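Long-range contacts in DUF4276 family protein (Pyrococcus horikoshii, PDB 2P62), which is of unknown function but belongs to a Toprim-like family, consistent with a metal-dependent role in nucleic acid metabolism: residues Arg2-Ile7 with Asn88-Tyr93; Arg96-Gly101 with Met136-Leu141. One frame throughout, in Å; residues are numbered along the deposited sequence.

Contact 1: Arg2-Ile7 with Asn88-Tyr93; sequences RIKLII and NVEEVY
Lys4 and Glu91 lie side by side and point the same way, and Lys4 NZ forms a salt bridge with Glu91 OE1 at 2.9 Å. This ammonium meets the oxygen from above the carboxylate plane, while Tyr93 OH donates to Glu91 OE1 from the opposite face at 2.8 Å, so two donors clamp one oxygen. The lysine chain is extended beyond CG (chi3 -178°), which carries NZ on to Met239 O and Gly241 O at the C terminus. With an alanine at Lys4 the ammonium is lost, which would probably leave Glu91 OE1 without its salt-bridge partner and Met239 O and the terminal carboxylate of Gly241 without their common donor. Arg2 NH1 and Glu90 OE2 are paired as a salt bridge, guanidinium and carboxylate planes 75° apart; the modelled distance is doubtfully short. The strands are parallel neighbours in the central sheet of a Toprim-like fold, and their register slips by one residue at Glu90-Glu91, a beta bulge. Beyond it, Tyr93 N donates to Leu5 O at 2.7 Å. On the other face Ile3 CG2 meets Val89 CG2 at 4.0 Å, the two side chains crossing at about a right angle, and Leu5 CB rests on Val92 CG2. Leu5 and Val89 pack on Val78 of helix 71-84, and Trp42 touches Ile3, Leu5 and Val89.

Contact 2: Arg96-Gly101 with Met136-Leu141; sequences RDVDEG and MGNLTL
Two backbone hydrogen bonds carry the contact, pairing Asp97 with Met136 in a parallel bridge. Met136 N donates to Arg96 O at 2.8 Å, approaching 40° out of the carbonyl plane, whereas Val98 N reaches Met136 O at 3.2 Å within the plane of that carbonyl. Van der Waals contacts follow at the strand ends. CG2 of Val98 sits beside its own backbone N, and from there it touches Met136 O at 3.4 Å and Asn138 ND2 at 3.6 Å, the valine and asparagine side chains crossing at about a right angle. Asp97 OD1 comes near Met136 CB and is hydrogen-bonded to Leu152 N. The chain turns next: Gly137 has backbone angles that a side chain would obstruct, and Asn138 centres an inverse gamma turn closed by a weak bond from Leu139 N to Gly137 O. Asp97 and Asp99 have the spacing of the Toprim DxD motif, which binds metal in relatives; a like role here is only inferred. The bridge thus ends the pairing of strands 89-97 and 129-136; Met136 leans on Leu152 at the start of helix 152-162, Arg96 makes a cation-pi contact with Trp107 of helix 104-109, and Val98 packs against the loop at Lys150.

Both contacts use strand 89-97, one on each flank: contact 1 joins the first part of it to strand 2-7, and contact 2 joins its last residues to the end of strand 129-136. Their centres are about 23 Å apart; they follow one another along the chain, are linked by strand 89-97 and do not touch each other directly. Contact 2 lies at the C-terminal ends of these parallel strands, where Toprim domains generally place their acidic cluster. Glu9 follows strand 2-7, and Asp97 and Asp99 come at the end of strand 89-97, an order consistent with the Toprim glutamate and DxD sequence. Glu9 and Glu100 are also two acids brought close, although neither a metal nor a catalytic role is established for this protein.

Contact 1: Arg2-Ile7 with Asn88-Tyr93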
loop_
_atom_site.group_PDB
_atom_site.type_symbol
_atom_site.label_atom_id
_atom_site.label_comp_id
_atom_site.label_asym_id
_atom_site.label_seq_id
_atom_site.Cartn_x
_atom_site.Cartn_y
_atom_site.Cartn_z
ATOM N N ARG A 2 -2.763 -1.403 -31.283
ATOM C CA ARG A 2 -1.310 -1.545 -31.150
ATOM C C ARG A 2 -1.069 -1.780 -29.668
ATOM O O ARG A 2 -1.626 -1.077 -28.821
ATOM C CB ARG A 2 -0.576 -0.271 -31.560
ATOM C CG ARG A 2 -0.504 -0.037 -33.042
ATOM C CD ARG A 2 -1.004 1.347 -33.394
ATOM N NE ARG A 2 -0.261 2.435 -32.751
ATOM C CZ ARG A 2 1.061 2.550 -32.760
ATOM N NH1 ARG A 2 1.798 1.636 -33.360
ATOM N NH2 ARG A 2 1.648 3.604 -32.219
ATOM N N ILE A 3 -0.240 -2.764 -29.354
ATOM C CA ILE A 3 0.038 -3.085 -27.967
ATOM C C ILE A 3 1.494 -2.875 -27.612
ATOM O O ILE A 3 2.384 -3.319 -28.334
ATOM C CB ILE A 3 -0.290 -4.551 -27.643
ATOM C CG1 ILE A 3 -1.720 -4.894 -28.043
ATOM C CG2 ILE A 3 -0.131 -4.784 -26.150
ATOM C CD1 ILE A 3 -2.010 -6.353 -27.888
ATOM N N LYS A 4 1.719 -2.203 -26.487
ATOM C CA LYS A 4 3.054 -1.947 -25.973
ATOM C C LYS A 4 3.074 -2.446 -24.531
ATOM O O LYS A 4 2.147 -2.184 -23.764
ATOM C CB LYS A 4 3.364 -0.452 -26.001
ATOM C CG LYS A 4 3.239 0.181 -27.371
ATOM C CD LYS A 4 3.811 1.577 -27.366
ATOM C CE LYS A 4 3.647 2.247 -28.727
ATOM N NZ LYS A 4 4.302 3.587 -28.709
ATOM N N LEU A 5 4.127 -3.176 -24.174
ATOM C CA LEU A 5 4.273 -3.722 -22.832
ATOM C C LEU A 5 5.256 -2.902 -21.989
ATOM O O LEU A 5 6.380 -2.618 -22.414
ATOM C CB LEU A 5 4.747 -5.179 -22.917
ATOM C CG LEU A 5 4.962 -5.955 -21.612
ATOM C CD1 LEU A 5 3.646 -6.010 -20.834
ATOM C CD2 LEU A 5 5.461 -7.370 -21.919
ATOM N N ILE A 6 4.811 -2.518 -20.797
ATOM C CA ILE A 6 5.632 -1.755 -19.867
ATOM C C ILE A 6 5.838 -2.578 -18.597
ATOM O O ILE A 6 4.883 -2.915 -17.895
ATOM C CB ILE A 6 4.977 -0.409 -19.498
ATOM C CG1 ILE A 6 4.678 0.390 -20.774
ATOM C CG2 ILE A 6 5.911 0.373 -18.568
ATOM C CD1 ILE A 6 4.156 1.808 -20.543
ATOM N N ILE A 7 7.095 -2.910 -18.320
ATOM C CA ILE A 7 7.448 -3.708 -17.153
ATOM C C ILE A 7 8.189 -2.884 -16.111
ATOM O O ILE A 7 9.260 -2.342 -16.383
ATOM C CB ILE A 7 8.348 -4.899 -17.542
ATOM C CG1 ILE A 7 7.702 -5.695 -18.687
ATOM C CG2 ILE A 7 8.573 -5.787 -16.311
ATOM C CD1 ILE A 7 8.587 -6.796 -19.261
ATOM N N ASN A 88 0.023 -8.839 -30.877
ATOM C CA ASN A 88 0.364 -7.650 -31.633
ATOM C C ASN A 88 1.211 -6.678 -30.805
ATOM O O ASN A 88 0.886 -5.493 -30.684
ATOM C CB ASN A 88 -0.904 -6.953 -32.114
ATOM C CG ASN A 88 -0.618 -5.915 -33.174
ATOM O OD1 ASN A 88 -1.294 -4.892 -33.260
ATOM N ND2 ASN A 88 0.394 -6.179 -33.995
ATOM N N VAL A 89 2.303 -7.180 -30.242
ATOM C CA VAL A 89 3.190 -6.355 -29.436
ATOM C C VAL A 89 4.324 -5.825 -30.300
ATOM O O VAL A 89 4.994 -6.584 -30.994
ATOM C CB VAL A 89 3.768 -7.157 -28.243
ATOM C CG1 VAL A 89 4.900 -6.380 -27.577
ATOM C CG2 VAL A 89 2.674 -7.423 -27.233
ATOM N N GLU A 90 4.527 -4.515 -30.254
ATOM C CA GLU A 90 5.566 -3.882 -31.052
ATOM C C GLU A 90 6.674 -3.239 -30.218
ATOM O O GLU A 90 7.767 -2.987 -30.719
ATOM C CB GLU A 90 4.941 -2.838 -31.980
ATOM C CG GLU A 90 4.437 -1.589 -31.295
ATOM C CD GLU A 90 3.708 -0.671 -32.269
ATOM O OE1 GLU A 90 3.855 -0.857 -33.496
ATOM O OE2 GLU A 90 2.994 0.238 -31.806
ATOM N N GLU A 91 6.393 -2.949 -28.956
ATOM C CA GLU A 91 7.412 -2.360 -28.109
ATOM C C GLU A 91 7.294 -2.894 -26.694
ATOM O O GLU A 91 6.201 -3.201 -26.207
ATOM C CB GLU A 91 7.327 -0.815 -28.103
ATOM C CG GLU A 91 7.340 -0.180 -29.496
ATOM C CD GLU A 91 7.404 1.343 -29.507
ATOM O OE1 GLU A 91 6.694 1.996 -28.703
ATOM O OE2 GLU A 91 8.160 1.892 -30.348
ATOM N N VAL A 92 8.446 -3.032 -26.056
ATOM C CA VAL A 92 8.515 -3.492 -24.688
ATOM C C VAL A 92 9.472 -2.568 -23.953
ATOM O O VAL A 92 10.600 -2.337 -24.396
ATOM C CB VAL A 92 9.044 -4.945 -24.576
ATOM C CG1 VAL A 92 9.189 -5.311 -23.109
ATOM C CG2 VAL A 92 8.085 -5.924 -25.257
ATOM N N TYR A 93 8.996 -2.022 -22.837
ATOM C CA TYR A 93 9.794 -1.130 -22.008
ATOM C C TYR A 93 10.136 -1.848 -20.710
ATOM O O TYR A 93 9.273 -2.445 -20.083
ATOM C CB TYR A 93 9.016 0.161 -21.705
ATOM C CG TYR A 93 8.749 0.997 -22.931
ATOM C CD1 TYR A 93 7.688 0.687 -23.787
ATOM C CD2 TYR A 93 9.611 2.034 -23.298
ATOM C CE1 TYR A 93 7.500 1.371 -24.979
ATOM C CE2 TYR A 93 9.428 2.733 -24.500
ATOM C CZ TYR A 93 8.374 2.391 -25.338
ATOM O OH TYR A 93 8.204 3.014 -26.562
#

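Contact 2: Arg96-Gly101 with Met136-Leu141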
loop_
_atom_site.group_PDB
_atom_site.type_symbol
_atom_site.label_atom_id
_atom_site.label_comp_id
_atom_site.label_asym_id
_atom_site.label_seq_id
_atom_site.Cartn_x
_atom_site.Cartn_y
_atom_site.Cartn_z
ATOM N N ARG A 96 13.905 -0.027 -14.535
ATOM C CA ARG A 96 14.510 -0.446 -13.281
ATOM C C ARG A 96 15.392 0.662 -12.732
ATOM O O ARG A 96 16.003 1.410 -13.494
ATOM C CB ARG A 96 15.360 -1.710 -13.493
ATOM C CG ARG A 96 15.981 -2.227 -12.195
ATOM C CD ARG A 96 16.782 -3.499 -12.383
ATOM N NE ARG A 96 18.085 -3.253 -13.004
ATOM C CZ ARG A 96 19.005 -4.193 -13.211
ATOM N NH1 ARG A 96 18.776 -5.446 -12.848
ATOM N NH2 ARG A 96 20.153 -3.879 -13.787
ATOM N N ASP A 97 15.452 0.782 -11.410
ATOM C CA ASP A 97 16.306 1.800 -10.813
ATOM C C ASP A 97 17.725 1.522 -11.294
ATOM O O ASP A 97 18.094 0.373 -11.546
ATOM C CB ASP A 97 16.326 1.720 -9.279
ATOM C CG ASP A 97 14.990 2.035 -8.641
ATOM O OD1 ASP A 97 14.214 2.844 -9.204
ATOM O OD2 ASP A 97 14.734 1.489 -7.541
ATOM N N VAL A 98 18.514 2.581 -11.404
ATOM C CA VAL A 98 19.904 2.477 -11.806
ATOM C C VAL A 98 20.695 1.720 -10.730
ATOM O O VAL A 98 21.577 0.930 -11.044
ATOM C CB VAL A 98 20.485 3.899 -12.024
ATOM C CG1 VAL A 98 21.988 3.842 -12.225
ATOM C CG2 VAL A 98 19.801 4.554 -13.226
ATOM N N ASP A 99 20.347 1.960 -9.465
ATOM C CA ASP A 99 20.978 1.333 -8.291
ATOM C C ASP A 99 21.078 -0.172 -8.306
ATOM O O ASP A 99 22.101 -0.739 -7.930
ATOM C CB ASP A 99 20.201 1.663 -7.029
ATOM C CG ASP A 99 20.398 3.060 -6.588
ATOM O OD1 ASP A 99 19.652 3.492 -5.682
ATOM O OD2 ASP A 99 21.302 3.722 -7.143
ATOM N N GLU A 100 19.984 -0.814 -8.687
ATOM C CA GLU A 100 19.930 -2.260 -8.699
ATOM C C GLU A 100 20.788 -2.869 -9.789
ATOM O O GLU A 100 20.901 -2.322 -10.889
ATOM C CB GLU A 100 18.482 -2.728 -8.855
ATOM C CG GLU A 100 17.487 -1.997 -7.969
ATOM C CD GLU A 100 16.110 -2.636 -7.998
ATOM O OE1 GLU A 100 15.632 -2.987 -9.099
ATOM O OE2 GLU A 100 15.506 -2.783 -6.914
ATOM N N GLY A 101 21.393 -4.007 -9.452
ATOM C CA GLY A 101 22.240 -4.746 -10.372
ATOM C C GLY A 101 23.196 -3.935 -11.221
ATOM O O GLY A 101 23.724 -2.912 -10.792
ATOM N N MET A 136 15.895 4.168 -14.149
ATOM C CA MET A 136 15.236 5.283 -13.476
ATOM C C MET A 136 16.125 5.930 -12.415
ATOM O O MET A 136 16.868 5.256 -11.705
ATOM C CB MET A 136 13.937 4.801 -12.821
ATOM C CG MET A 136 13.140 5.883 -12.079
ATOM S SD MET A 136 12.370 7.115 -13.164
ATOM C CE MET A 136 11.298 6.040 -14.069
ATOM N N GLY A 137 16.050 7.248 -12.317
ATOM C CA GLY A 137 16.846 7.944 -11.328
ATOM C C GLY A 137 18.192 8.436 -11.820
ATOM O O GLY A 137 19.115 8.587 -11.024
ATOM N N ASN A 138 18.327 8.690 -13.117
ATOM C CA ASN A 138 19.605 9.176 -13.629
ATOM C C ASN A 138 19.697 10.694 -13.519
ATOM O O ASN A 138 19.461 11.419 -14.487
ATOM C CB ASN A 138 19.816 8.752 -15.085
ATOM C CG ASN A 138 20.918 7.716 -15.231
ATOM O OD1 ASN A 138 22.000 7.862 -14.651
ATOM N ND2 ASN A 138 20.658 6.669 -16.013
ATOM N N LEU A 139 20.027 11.171 -12.325
ATOM C CA LEU A 139 20.163 12.603 -12.078
ATOM C C LEU A 139 20.984 12.813 -10.821
ATOM O O LEU A 139 21.448 11.852 -10.213
ATOM C CB LEU A 139 18.782 13.284 -11.942
ATOM C CG LEU A 139 17.728 12.967 -10.856
ATOM C CD1 LEU A 139 17.508 11.462 -10.765
ATOM C CD2 LEU A 139 18.152 13.520 -9.511
ATOM N N THR A 140 21.200 14.070 -10.455
ATOM C CA THR A 140 21.952 14.378 -9.247
ATOM C C THR A 140 21.081 15.261 -8.379
ATOM O O THR A 140 20.707 16.364 -8.770
ATOM C CB THR A 140 23.268 15.110 -9.559
ATOM O OG1 THR A 140 24.118 14.257 -10.340
ATOM C CG2 THR A 140 23.993 15.474 -8.263
ATOM N N LEU A 141 20.726 14.740 -7.215
ATOM C CA LEU A 141 19.888 15.460 -6.271
ATOM C C LEU A 141 20.858 16.121 -5.307
ATOM O O LEU A 141 21.466 15.458 -4.470
ATOM C CB LEU A 141 18.978 14.463 -5.553
ATOM C CG LEU A 141 17.840 14.899 -4.631
ATOM C CD1 LEU A 141 18.379 15.089 -3.254
ATOM C CD2 LEU A 141 17.151 16.149 -5.163
#